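Local coordinates for uncharacterized peroxidase-related protein (Silicibacter sp., PDB 2PFX) that is uncharacterised, but as a peroxidase-related member of the AhpD-like carboxymuconolactone decarboxylase family is probably an oxidoreductase, at residues F167-M170 with T171-A175. Residues are numbered along the deposited sequence; the frame is centred on the assembly and turned at random.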
loop_
_atom_site.group_PDB
_atom_site.type_symbol
_atom_site.label_atom_id
_atom_site.label_comp_id
_atom_site.label_asym_id
_atom_site.label_seq_id
_atom_site.Cartn_x
_atom_site.Cartn_y
_atom_site.Cartn_z
ATOM N N PHE A 167 21.354 -2.197 7.243
ATOM C CA PHE A 167 21.550 -2.583 8.644
ATOM C C PHE A 167 20.376 -2.148 9.503
ATOM O O PHE A 167 19.924 -2.975 10.292
ATOM C CB PHE A 167 22.869 -2.022 9.167
ATOM C CG PHE A 167 23.273 -2.430 10.565
ATOM C CD1 PHE A 167 23.632 -3.723 10.899
ATOM C CD2 PHE A 167 23.276 -1.452 11.548
ATOM C CE1 PHE A 167 23.985 -4.027 12.201
ATOM C CE2 PHE A 167 23.654 -1.720 12.840
ATOM C CZ PHE A 167 24.023 -3.016 13.141
ATOM N N PHE A 168 19.852 -0.923 9.373
ATOM C CA PHE A 168 18.735 -0.541 10.236
ATOM C C PHE A 168 17.455 -1.208 9.798
ATOM O O PHE A 168 16.527 -1.344 10.606
ATOM C CB PHE A 168 18.591 1.000 10.332
ATOM C CG PHE A 168 19.735 1.388 11.283
ATOM C CD1 PHE A 168 19.575 1.228 12.653
ATOM C CD2 PHE A 168 20.932 1.844 10.767
ATOM C CE1 PHE A 168 20.626 1.532 13.501
ATOM C CE2 PHE A 168 21.983 2.169 11.616
ATOM C CZ PHE A 168 21.818 2.013 12.981
ATOM N N ASN A 169 17.397 -1.631 8.532
ATOM C CA ASN A 169 16.233 -2.433 8.142
ATOM C C ASN A 169 16.268 -3.807 8.838
ATOM O O ASN A 169 15.247 -4.502 8.990
ATOM C CB ASN A 169 16.188 -2.581 6.618
ATOM C CG ASN A 169 15.396 -1.414 6.032
ATOM O OD1 ASN A 169 14.171 -1.434 6.094
ATOM N ND2 ASN A 169 16.081 -0.408 5.529
HETATM N N MSE A 170 17.455 -4.230 9.263
HETATM C CA MSE A 170 17.597 -5.461 10.042
HETATM C C MSE A 170 17.242 -5.134 11.498
HETATM O O MSE A 170 16.356 -5.747 12.083
HETATM C CB MSE A 170 18.976 -6.092 10.002
HETATM C CG MSE A 170 19.249 -7.167 11.063
HETATM SE SE MSE A 170 21.019 -7.928 10.833
HETATM C CE MSE A 170 21.819 -6.481 11.819
ATOM N N THR A 171 17.953 -4.164 12.048
ATOM C CA THR A 171 17.829 -3.949 13.487
ATOM C C THR A 171 16.455 -3.441 13.838
ATOM O O THR A 171 15.906 -3.803 14.889
ATOM C CB THR A 171 18.929 -3.038 14.068
ATOM O OG1 THR A 171 18.812 -1.695 13.619
ATOM C CG2 THR A 171 20.298 -3.518 13.605
ATOM N N ASN A 172 15.826 -2.630 12.991
ATOM C CA ASN A 172 14.448 -2.247 13.296
ATOM C C ASN A 172 13.534 -3.456 13.443
ATOM O O ASN A 172 12.700 -3.430 14.334
ATOM C CB ASN A 172 13.856 -1.393 12.194
ATOM C CG ASN A 172 14.445 -0.047 11.938
ATOM O OD1 ASN A 172 14.006 0.666 11.037
ATOM N ND2 ASN A 172 15.477 0.237 12.706
ATOM N N ARG A 173 13.731 -4.429 12.568
ATOM C CA ARG A 173 12.822 -5.589 12.525
ATOM C C ARG A 173 13.018 -6.468 13.739
ATOM O O ARG A 173 12.077 -6.974 14.356
ATOM C CB ARG A 173 13.032 -6.325 11.193
ATOM C CG ARG A 173 12.437 -5.500 10.035
ATOM C CD ARG A 173 12.466 -6.194 8.682
ATOM N NE ARG A 173 11.544 -5.467 7.813
ATOM C CZ ARG A 173 11.741 -4.354 7.145
ATOM N NH1 ARG A 173 12.916 -3.751 7.200
ATOM N NH2 ARG A 173 10.760 -3.838 6.415
ATOM N N VAL A 174 14.305 -6.646 14.078
ATOM C CA VAL A 174 14.591 -7.451 15.263
ATOM C C VAL A 174 14.031 -6.775 16.500
ATOM O O VAL A 174 13.394 -7.385 17.369
ATOM C CB VAL A 174 16.109 -7.657 15.359
ATOM C CG1 VAL A 174 16.446 -8.313 16.703
ATOM C CG2 VAL A 174 16.620 -8.490 14.195
ATOM N N ALA A 175 14.259 -5.460 16.601
ATOM C CA ALA A 175 13.821 -4.759 17.803
ATOM C C ALA A 175 12.309 -4.786 17.923
ATOM O O ALA A 175 11.764 -5.097 18.971
ATOM C CB ALA A 175 14.342 -3.322 17.823
#
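Arg173 reaches back one helical turn and grips Asn169 with a single nitrogen. Its NH1 donates to the side-chain OD1 of Asn169 at 2.9 Å and to the backbone O of Asn169 at 3.0 Å. The OD1 bond falls on a lone pair in the amide plane. Amide and guanidinium are nearly coplanar, 21° apart. The arginine chain runs extended from CG to NE, alongside Asn169. NE and NH2 bond to the backbone O atoms of Met133 and Thr134 of the second subunit. Cut back to an alanine, this position would probably leave those two carbonyls without their donors and cost the Asn169 amide one partner. Asn169 OD1 also accepts from Asn84 ND2 and its ND2 bonds Thr134 OG1, both of the same chain; Asn84 holds Asn172 OD1 too.

Thr171 CG2 sits over one face of the Phe167 ring, 3.9 Å from its centroid, a CH-pi contact. Phe167 holds CG anti to the backbone N (chi1 -175°), which brings the ring to that methyl. Met170 CE touches the same CG2 at 3.8 Å.

Main-chain bonds join Thr171 N to Phe167 O (2.9 Å) and Val174 N to Met170 O (3.0 Å). This is i to i+4 pairing within a buried part of helix 155-178 of an all-helical AhpD-like fold, with one side at a subunit interface.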